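NAD(P)H-hydrate epimerase (Saccharomyces cerevisiae, PDB 1JZT) catalyses the epimerization of the S and R forms of NAD(P)HX, a hydrated, damaged form of NAD(P)H, so that an S-specific dehydratase can allow the repair of both. Local coordinates at residues 172-177 / 202-207; 168-173 / 194-199; 62-67 / 138-143. All coordinates share one frame; numbering follows the deposited sequence.

Contact 1 (172-177 / 202-207)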
loop_
_atom_site.group_PDB
_atom_site.type_symbol
_atom_site.label_atom_id
_atom_site.label_comp_id
_atom_site.label_asym_id
_atom_site.label_seq_id
_atom_site.Cartn_x
_atom_site.Cartn_y
_atom_site.Cartn_z
ATOM N N VAL A 172 0.772 -2.530 0.806
ATOM C CA VAL A 172 0.400 -1.283 1.456
ATOM C C VAL A 172 -0.204 -1.544 2.834
ATOM O O VAL A 172 -1.235 -2.213 2.965
ATOM C CB VAL A 172 -0.624 -0.494 0.609
ATOM C CG1 VAL A 172 -0.913 0.845 1.268
ATOM C CG2 VAL A 172 -0.079 -0.288 -0.798
ATOM N N ASP A 173 0.464 -0.996 3.844
ATOM C CA ASP A 173 0.082 -1.093 5.245
ATOM C C ASP A 173 0.296 -2.483 5.850
ATOM O O ASP A 173 1.079 -2.639 6.790
ATOM C CB ASP A 173 -1.369 -0.651 5.440
ATOM C CG ASP A 173 -1.678 -0.358 6.889
ATOM O OD1 ASP A 173 -0.783 0.183 7.573
ATOM O OD2 ASP A 173 -2.806 -0.653 7.339
ATOM N N VAL A 174 -0.413 -3.473 5.321
ATOM C CA VAL A 174 -0.305 -4.862 5.762
ATOM C C VAL A 174 -0.470 -5.774 4.547
ATOM O O VAL A 174 -1.108 -5.401 3.564
ATOM C CB VAL A 174 -1.394 -5.237 6.816
ATOM C CG1 VAL A 174 -1.140 -4.508 8.117
ATOM C CG2 VAL A 174 -2.785 -4.908 6.284
ATOM N N PRO A 175 0.124 -6.979 4.589
ATOM C CA PRO A 175 0.006 -7.916 3.465
ATOM C C PRO A 175 -1.441 -8.394 3.386
ATOM O O PRO A 175 -1.983 -8.898 4.370
ATOM C CB PRO A 175 0.962 -9.048 3.850
ATOM C CG PRO A 175 1.977 -8.361 4.734
ATOM C CD PRO A 175 1.104 -7.464 5.575
ATOM N N THR A 176 -2.074 -8.224 2.231
ATOM C CA THR A 176 -3.464 -8.639 2.078
ATOM C C THR A 176 -3.625 -10.133 2.367
ATOM O O THR A 176 -2.853 -10.955 1.880
ATOM C CB THR A 176 -3.968 -8.310 0.661
ATOM O OG1 THR A 176 -3.953 -6.887 0.474
ATOM C CG2 THR A 176 -5.382 -8.830 0.455
ATOM N N GLY A 177 -4.614 -10.481 3.183
ATOM C CA GLY A 177 -4.833 -11.883 3.498
ATOM C C GLY A 177 -4.194 -12.329 4.800
ATOM O O GLY A 177 -4.499 -13.415 5.303
ATOM N N LYS A 202 1.522 -2.706 12.196
ATOM C CA LYS A 202 0.579 -3.537 12.937
ATOM C C LYS A 202 1.316 -4.803 13.378
ATOM O O LYS A 202 2.389 -5.118 12.851
ATOM C CB LYS A 202 -0.616 -3.892 12.049
ATOM C CG LYS A 202 -1.819 -2.968 12.222
ATOM C CD LYS A 202 -1.463 -1.497 12.000
ATOM C CE LYS A 202 -1.245 -1.204 10.521
ATOM N NZ LYS A 202 -1.069 0.261 10.265
ATOM N N PRO A 203 0.751 -5.545 14.346
ATOM C CA PRO A 203 1.355 -6.774 14.870
ATOM C C PRO A 203 1.823 -7.779 13.823
ATOM O O PRO A 203 2.855 -8.420 14.000
ATOM C CB PRO A 203 0.254 -7.341 15.764
ATOM C CG PRO A 203 -0.419 -6.098 16.271
ATOM C CD PRO A 203 -0.544 -5.290 15.001
ATOM N N CYS A 204 1.074 -7.916 12.734
ATOM C CA CYS A 204 1.451 -8.871 11.698
ATOM C C CYS A 204 2.808 -8.549 11.064
ATOM O O CYS A 204 3.459 -9.438 10.516
ATOM C CB CYS A 204 0.370 -8.939 10.613
ATOM S SG CYS A 204 0.191 -7.451 9.604
ATOM N N SER A 205 3.240 -7.291 11.153
ATOM C CA SER A 205 4.517 -6.882 10.575
ATOM C C SER A 205 5.716 -7.600 11.196
ATOM O O SER A 205 6.773 -7.710 10.574
ATOM C CB SER A 205 4.713 -5.362 10.709
ATOM O OG SER A 205 4.865 -4.973 12.067
ATOM N N SER A 206 5.560 -8.083 12.423
ATOM C CA SER A 206 6.653 -8.779 13.096
ATOM C C SER A 206 6.839 -10.191 12.540
ATOM O O SER A 206 7.689 -10.942 13.012
ATOM C CB SER A 206 6.376 -8.863 14.596
ATOM O OG SER A 206 5.279 -9.727 14.844
ATOM N N HIS A 207 6.042 -10.548 11.538
ATOM C CA HIS A 207 6.122 -11.871 10.929
ATOM C C HIS A 207 6.915 -11.892 9.631
ATOM O O HIS A 207 7.109 -12.952 9.037
ATOM C CB HIS A 207 4.716 -12.409 10.669
ATOM C CG HIS A 207 3.966 -12.756 11.915
ATOM N ND1 HIS A 207 3.923 -14.035 12.428
ATOM C CD2 HIS A 207 3.254 -11.985 12.771
ATOM C CE1 HIS A 207 3.218 -14.037 13.544
ATOM N NE2 HIS A 207 2.800 -12.805 13.775
HETATM O O HOH W 1 2.043 -2.991 9.448
#
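A salt bridge joins Asp173 to Lys202, two residues on loops that follow neighbouring strands of one sheet. The ammonium NZ of Lys202 lies 2.7 Å from Asp173 OD1, a pairing that uses the syn lone pair of the carboxylate oxygen. To get there the lysine chain bends twice, at chi2 (56°) and chi3 (74°), before straightening to its tip, and it crosses the aspartate side chain at about a right angle. NZ also bonds to Val200 O.

A water molecule adds an indirect polar link between the backbones: it donates to Asp173 O and accepts from Lys202 N, at 2.8 Å from each.

Apolar packing takes over one residue further along. Val174 sets its CG1 methyl 3.6 Å from Cys204 SG, and the same methyl rests 4.0 Å from Lys202 CB, so the base of the lysine is packed while its tip is paired. The sulfur lies between the backbone N and carbonyl carbon of its own residue (chi1 68°), a placement that turns it toward Val174. Pro175 adds its CD, 4.1 Å from Cys204 SG.

Two serine hydroxyls brace the 3-10 segment 203-207: Ser205 OG donates to Lys202 O at 2.6 Å, and Ser206 OG likewise to Pro203 O; each oxygen also accepts the backbone N of the same serine.

Loops at the carboxyl ends of parallel strands are where Rossmann-like folds usually place their sites, and this pair fits: Asp173 is predicted to bind (6S)-NADPHX and Thr176 the potassium ion.

Contact 2 (168-173 / 194-199)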
loop_
_atom_site.group_PDB
_atom_site.type_symbol
_atom_site.label_atom_id
_atom_site.label_comp_id
_atom_site.label_asym_id
_atom_site.label_seq_id
_atom_site.Cartn_x
_atom_site.Cartn_y
_atom_site.Cartn_z
ATOM N N PRO A 168 8.263 -9.012 -7.631
ATOM C CA PRO A 168 8.185 -8.439 -6.285
ATOM C C PRO A 168 6.864 -7.744 -5.976
ATOM O O PRO A 168 6.366 -6.952 -6.778
ATOM C CB PRO A 168 9.359 -7.467 -6.259
ATOM C CG PRO A 168 9.409 -6.988 -7.680
ATOM C CD PRO A 168 9.246 -8.280 -8.451
ATOM N N ILE A 169 6.305 -8.044 -4.808
ATOM C CA ILE A 169 5.052 -7.429 -4.377
ATOM C C ILE A 169 5.336 -6.415 -3.268
ATOM O O ILE A 169 6.072 -6.705 -2.320
ATOM C CB ILE A 169 4.050 -8.484 -3.833
ATOM C CG1 ILE A 169 3.565 -9.386 -4.971
ATOM C CG2 ILE A 169 2.872 -7.785 -3.170
ATOM C CD1 ILE A 169 2.705 -10.559 -4.497
ATOM N N VAL A 170 4.760 -5.225 -3.411
ATOM C CA VAL A 170 4.906 -4.152 -2.429
ATOM C C VAL A 170 3.546 -4.022 -1.745
ATOM O O VAL A 170 2.592 -3.535 -2.362
ATOM C CB VAL A 170 5.232 -2.799 -3.117
ATOM C CG1 VAL A 170 5.342 -1.690 -2.072
ATOM C CG2 VAL A 170 6.532 -2.917 -3.924
ATOM N N SER A 171 3.451 -4.455 -0.486
ATOM C CA SER A 171 2.181 -4.404 0.244
ATOM C C SER A 171 1.956 -3.107 0.997
ATOM O O SER A 171 2.824 -2.652 1.742
ATOM C CB SER A 171 2.076 -5.574 1.235
ATOM O OG SER A 171 1.870 -6.802 0.564
ATOM N N VAL A 172 0.772 -2.530 0.806
ATOM C CA VAL A 172 0.400 -1.283 1.456
ATOM C C VAL A 172 -0.204 -1.544 2.834
ATOM O O VAL A 172 -1.235 -2.213 2.965
ATOM C CB VAL A 172 -0.624 -0.494 0.609
ATOM C CG1 VAL A 172 -0.913 0.845 1.268
ATOM C CG2 VAL A 172 -0.079 -0.288 -0.798
ATOM N N ASP A 173 0.464 -0.996 3.844
ATOM C CA ASP A 173 0.082 -1.093 5.245
ATOM C C ASP A 173 0.296 -2.483 5.850
ATOM O O ASP A 173 1.079 -2.639 6.790
ATOM C CB ASP A 173 -1.369 -0.651 5.440
ATOM C CG ASP A 173 -1.678 -0.358 6.889
ATOM O OD1 ASP A 173 -0.783 0.183 7.573
ATOM O OD2 ASP A 173 -2.806 -0.653 7.339
ATOM N N VAL A 194 8.377 -6.044 -0.300
ATOM C CA VAL A 194 8.402 -4.795 0.455
ATOM C C VAL A 194 7.086 -4.609 1.210
ATOM O O VAL A 194 6.007 -4.887 0.678
ATOM C CB VAL A 194 8.578 -3.560 -0.477
ATOM C CG1 VAL A 194 8.660 -2.282 0.357
ATOM C CG2 VAL A 194 9.831 -3.720 -1.334
ATOM N N LEU A 195 7.178 -4.150 2.453
ATOM C CA LEU A 195 5.990 -3.868 3.248
ATOM C C LEU A 195 6.080 -2.406 3.642
ATOM O O LEU A 195 7.087 -1.971 4.191
ATOM C CB LEU A 195 5.936 -4.734 4.511
ATOM C CG LEU A 195 4.829 -4.359 5.505
ATOM C CD1 LEU A 195 3.454 -4.560 4.867
ATOM C CD2 LEU A 195 4.961 -5.208 6.765
ATOM N N VAL A 196 5.041 -1.639 3.339
ATOM C CA VAL A 196 5.033 -0.231 3.699
ATOM C C VAL A 196 3.943 -0.024 4.730
ATOM O O VAL A 196 2.766 0.119 4.383
ATOM C CB VAL A 196 4.746 0.688 2.491
ATOM C CG1 VAL A 196 4.769 2.151 2.936
ATOM C CG2 VAL A 196 5.773 0.451 1.390
ATOM N N SER A 197 4.334 -0.051 6.003
ATOM C CA SER A 197 3.383 0.156 7.085
ATOM C C SER A 197 2.985 1.628 7.058
ATOM O O SER A 197 3.812 2.494 6.771
ATOM C CB SER A 197 4.022 -0.188 8.435
ATOM O OG SER A 197 4.301 -1.582 8.527
ATOM N N LEU A 198 1.719 1.907 7.338
ATOM C CA LEU A 198 1.229 3.275 7.343
ATOM C C LEU A 198 0.862 3.715 8.757
ATOM O O LEU A 198 0.202 2.982 9.496
ATOM C CB LEU A 198 0.025 3.407 6.402
ATOM C CG LEU A 198 0.325 3.179 4.917
ATOM C CD1 LEU A 198 -0.962 3.279 4.110
ATOM C CD2 LEU A 198 1.336 4.218 4.431
ATOM N N THR A 199 1.313 4.918 9.115
ATOM C CA THR A 199 1.090 5.519 10.435
ATOM C C THR A 199 1.973 4.820 11.462
ATOM O O THR A 199 2.855 5.437 12.064
ATOM C CB THR A 199 -0.401 5.427 10.873
ATOM O OG1 THR A 199 -1.227 6.090 9.905
ATOM C CG2 THR A 199 -0.604 6.093 12.223
HETATM O O HOH W 1 2.043 -2.991 9.448
#
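Val170 and Val194 stand side by side, pointing the same way, on adjacent parallel strands in the middle of the Rossmann-like sheet. Val170 CG2 lies 4.1 Å from Val194 CB, while the Val170 side chain crosses that of Val196 at a slant, CG1 4.1 Å from Val196 CG2. Further on, Val172 CG1 meets Leu198 CD1 at 3.7 Å, extending this apolar row beneath helix 28-46, which touches Val172, Val194, Val196 and Leu198.

Ser171 and Leu195 occupy the other face. Leu195 extends away from its own backbone N (chi1 171°) and then turns at chi2 (63°), which brings CD1 back toward the neighbouring strand, 4.0 Å from Ser171 CB and close to the carbonyl oxygens of Ser171 and Asp173. The hydroxyl of Ser171 turns to Asp138, a predicted potassium ligand.

Backbone bonds hold the strands in register, their axes 15° apart: Val194 N to Ile169 O, Ser171 N to Val194 O, Val196 N to Ser171 O and, where strand 169-172 gives way to loop, Asp173 N to Val196 O at 2.6 Å.

Past that point a side chain replaces the backbone as acceptor. Asp173 lies obliquely across Leu198, and OD1, already paired with Lys202, offers its anti lone pair to Leu198 N, 3.0 Å away.

Contact 3 (62-67 / 138-143)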
loop_
_atom_site.group_PDB
_atom_site.type_symbol
_atom_site.label_atom_id
_atom_site.label_comp_id
_atom_site.label_asym_id
_atom_site.label_seq_id
_atom_site.Cartn_x
_atom_site.Cartn_y
_atom_site.Cartn_z
ATOM N N PHE A 62 2.283 -2.612 -11.592
ATOM C CA PHE A 62 0.896 -3.061 -11.518
ATOM C C PHE A 62 0.293 -2.822 -10.139
ATOM O O PHE A 62 0.626 -3.512 -9.176
ATOM C CB PHE A 62 0.802 -4.551 -11.885
ATOM C CG PHE A 62 -0.606 -5.024 -12.170
ATOM C CD1 PHE A 62 -1.396 -4.364 -13.105
ATOM C CD2 PHE A 62 -1.132 -6.138 -11.520
ATOM C CE1 PHE A 62 -2.693 -4.798 -13.388
ATOM C CE2 PHE A 62 -2.434 -6.584 -11.797
ATOM C CZ PHE A 62 -3.209 -5.913 -12.732
ATOM N N VAL A 63 -0.601 -1.841 -10.058
ATOM C CA VAL A 63 -1.262 -1.483 -8.802
ATOM C C VAL A 63 -2.666 -2.075 -8.709
ATOM O O VAL A 63 -3.537 -1.748 -9.516
ATOM C CB VAL A 63 -1.373 0.056 -8.666
ATOM C CG1 VAL A 63 -2.029 0.427 -7.346
ATOM C CG2 VAL A 63 0.011 0.686 -8.776
ATOM N N ILE A 64 -2.889 -2.936 -7.717
ATOM C CA ILE A 64 -4.201 -3.554 -7.525
ATOM C C ILE A 64 -4.893 -2.871 -6.348
ATOM O O ILE A 64 -4.463 -2.992 -5.200
ATOM C CB ILE A 64 -4.074 -5.071 -7.255
ATOM C CG1 ILE A 64 -3.185 -5.709 -8.337
ATOM C CG2 ILE A 64 -5.459 -5.719 -7.271
ATOM C CD1 ILE A 64 -2.968 -7.216 -8.170
ATOM N N ALA A 65 -5.975 -2.159 -6.642
ATOM C CA ALA A 65 -6.711 -1.415 -5.624
ATOM C C ALA A 65 -7.973 -2.090 -5.099
ATOM O O ALA A 65 -8.845 -2.485 -5.876
ATOM C CB ALA A 65 -7.052 -0.021 -6.165
ATOM N N GLY A 66 -8.058 -2.204 -3.774
ATOM C CA GLY A 66 -9.211 -2.811 -3.131
ATOM C C GLY A 66 -10.380 -1.837 -3.107
ATOM O O GLY A 66 -10.229 -0.685 -3.522
ATOM N N PRO A 67 -11.552 -2.259 -2.607
ATOM C CA PRO A 67 -12.743 -1.407 -2.548
ATOM C C PRO A 67 -12.817 -0.413 -1.390
ATOM O O PRO A 67 -13.793 0.328 -1.276
ATOM C CB PRO A 67 -13.869 -2.429 -2.501
ATOM C CG PRO A 67 -13.291 -3.471 -1.588
ATOM C CD PRO A 67 -11.835 -3.597 -2.051
ATOM N N ASP A 138 0.350 -4.146 -3.823
ATOM C CA ASP A 138 -0.778 -4.793 -3.175
ATOM C C ASP A 138 -1.515 -3.802 -2.289
ATOM O O ASP A 138 -1.118 -3.566 -1.153
ATOM C CB ASP A 138 -0.278 -5.978 -2.331
ATOM C CG ASP A 138 -1.309 -6.462 -1.330
ATOM O OD1 ASP A 138 -2.524 -6.405 -1.639
ATOM O OD2 ASP A 138 -0.906 -6.908 -0.226
ATOM N N ALA A 139 -2.579 -3.217 -2.823
ATOM C CA ALA A 139 -3.387 -2.265 -2.077
ATOM C C ALA A 139 -4.820 -2.801 -2.001
ATOM O O ALA A 139 -5.789 -2.043 -2.125
ATOM C CB ALA A 139 -3.368 -0.896 -2.774
ATOM N N ILE A 140 -4.957 -4.110 -1.807
ATOM C CA ILE A 140 -6.283 -4.725 -1.735
ATOM C C ILE A 140 -7.001 -4.407 -0.426
ATOM O O ILE A 140 -7.980 -3.659 -0.430
ATOM C CB ILE A 140 -6.222 -6.273 -1.924
ATOM C CG1 ILE A 140 -5.901 -6.616 -3.378
ATOM C CG2 ILE A 140 -7.584 -6.900 -1.642
ATOM C CD1 ILE A 140 -4.563 -6.173 -3.836
ATOM N N PHE A 141 -6.529 -4.973 0.684
ATOM C CA PHE A 141 -7.146 -4.718 1.988
ATOM C C PHE A 141 -6.151 -4.239 3.034
ATOM O O PHE A 141 -5.015 -4.708 3.082
ATOM C CB PHE A 141 -7.862 -5.972 2.512
ATOM C CG PHE A 141 -9.099 -6.327 1.748
ATOM C CD1 PHE A 141 -10.112 -5.389 1.568
ATOM C CD2 PHE A 141 -9.248 -7.592 1.192
ATOM C CE1 PHE A 141 -11.257 -5.706 0.847
ATOM C CE2 PHE A 141 -10.392 -7.919 0.467
ATOM C CZ PHE A 141 -11.394 -6.973 0.293
ATOM N N GLY A 142 -6.605 -3.310 3.873
ATOM C CA GLY A 142 -5.770 -2.757 4.921
ATOM C C GLY A 142 -5.996 -3.349 6.301
ATOM O O GLY A 142 -6.608 -4.408 6.443
ATOM N N PHE A 143 -5.525 -2.652 7.331
ATOM C CA PHE A 143 -5.642 -3.140 8.704
ATOM C C PHE A 143 -7.062 -3.448 9.184
ATOM O O PHE A 143 -7.239 -4.065 10.235
ATOM C CB PHE A 143 -4.952 -2.158 9.667
ATOM C CG PHE A 143 -5.731 -0.898 9.931
ATOM C CD1 PHE A 143 -6.779 -0.889 10.847
ATOM C CD2 PHE A 143 -5.406 0.283 9.271
ATOM C CE1 PHE A 143 -7.490 0.282 11.106
ATOM C CE2 PHE A 143 -6.109 1.460 9.519
ATOM C CZ PHE A 143 -7.154 1.461 10.439
#
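Asp138 opposite Ile64 and Ala139 opposite Ala65 form the last parallel bridges between two neighbouring strands. The Asp138 carboxylate finds its partners outside 62-67: OD1 is hydrogen-bonded to Thr176 OG1 and takes a weak bond from Ile140 N, while the other oxygen keeps to Ser171. These partners fix the rotation of the carboxylate, consistent with the predicted role of Asp138 as a potassium ligand.

Ala139 carries both backbone bonds to the first strand. Its N donates to Ile64 O at 3.0 Å, and its O accepts from Gly66 N at 2.8 Å.

Here the strands end and their loops begin, at the carboxyl edge of a Rossmann-like sheet. Gly66 opens a glycine-rich turn that leads from strand 60-65 to helix 69-83, and the residues predicted to bind (6S)-NADPHX start just beyond it.

Ile140 starts away from the first segment but its end swings back: with CG1 anti to the carbonyl carbon (chi1 -72°) and chi2 at 64°, CD1 settles 3.6 Å from Ile64 CG2. The two isoleucine side chains lie alongside each other, pointing the same way, and CD1 also touches Ile64 O. The carbonyl oxygen of Ile140 meets Gly66 CA at 3.1 Å in a CA-H...O contact, possible because Gly66 has no CB, which would fall on Ile140 O.

Phe141 crosses Pro67 at about a right angle, its CE1 3.6 Å from Pro67 CD. Ile140 CG2 covers one face of the phenyl ring toward its rim, and Phe153 of helix 153-163 meets the ring edge-to-face.

How the contacts relate
Contacts 2 and 3 both pair parallel strands of one mixed sheet, joined through neighbouring strands 133-139 and 169-172, whereas contact 1 joins loops beyond it. Contact 2 lies nearest the centre of the chain, and all its touching residues are buried, as are those of contact 1; contact 3 ends on the partly exposed Pro67 and Phe141. Chemistry follows place: backbone bonds and valines in 168-173/194-199, a shorter run of such bonds giving way to loop packing in 62-67/138-143, and a salt bridge, a bridging water and packing round a cysteine sulfur in 172-177/202-207. Contacts 1 and 2 share Asp173 and one water, while Asp138 of contact 3 reaches Thr176 of contact 1.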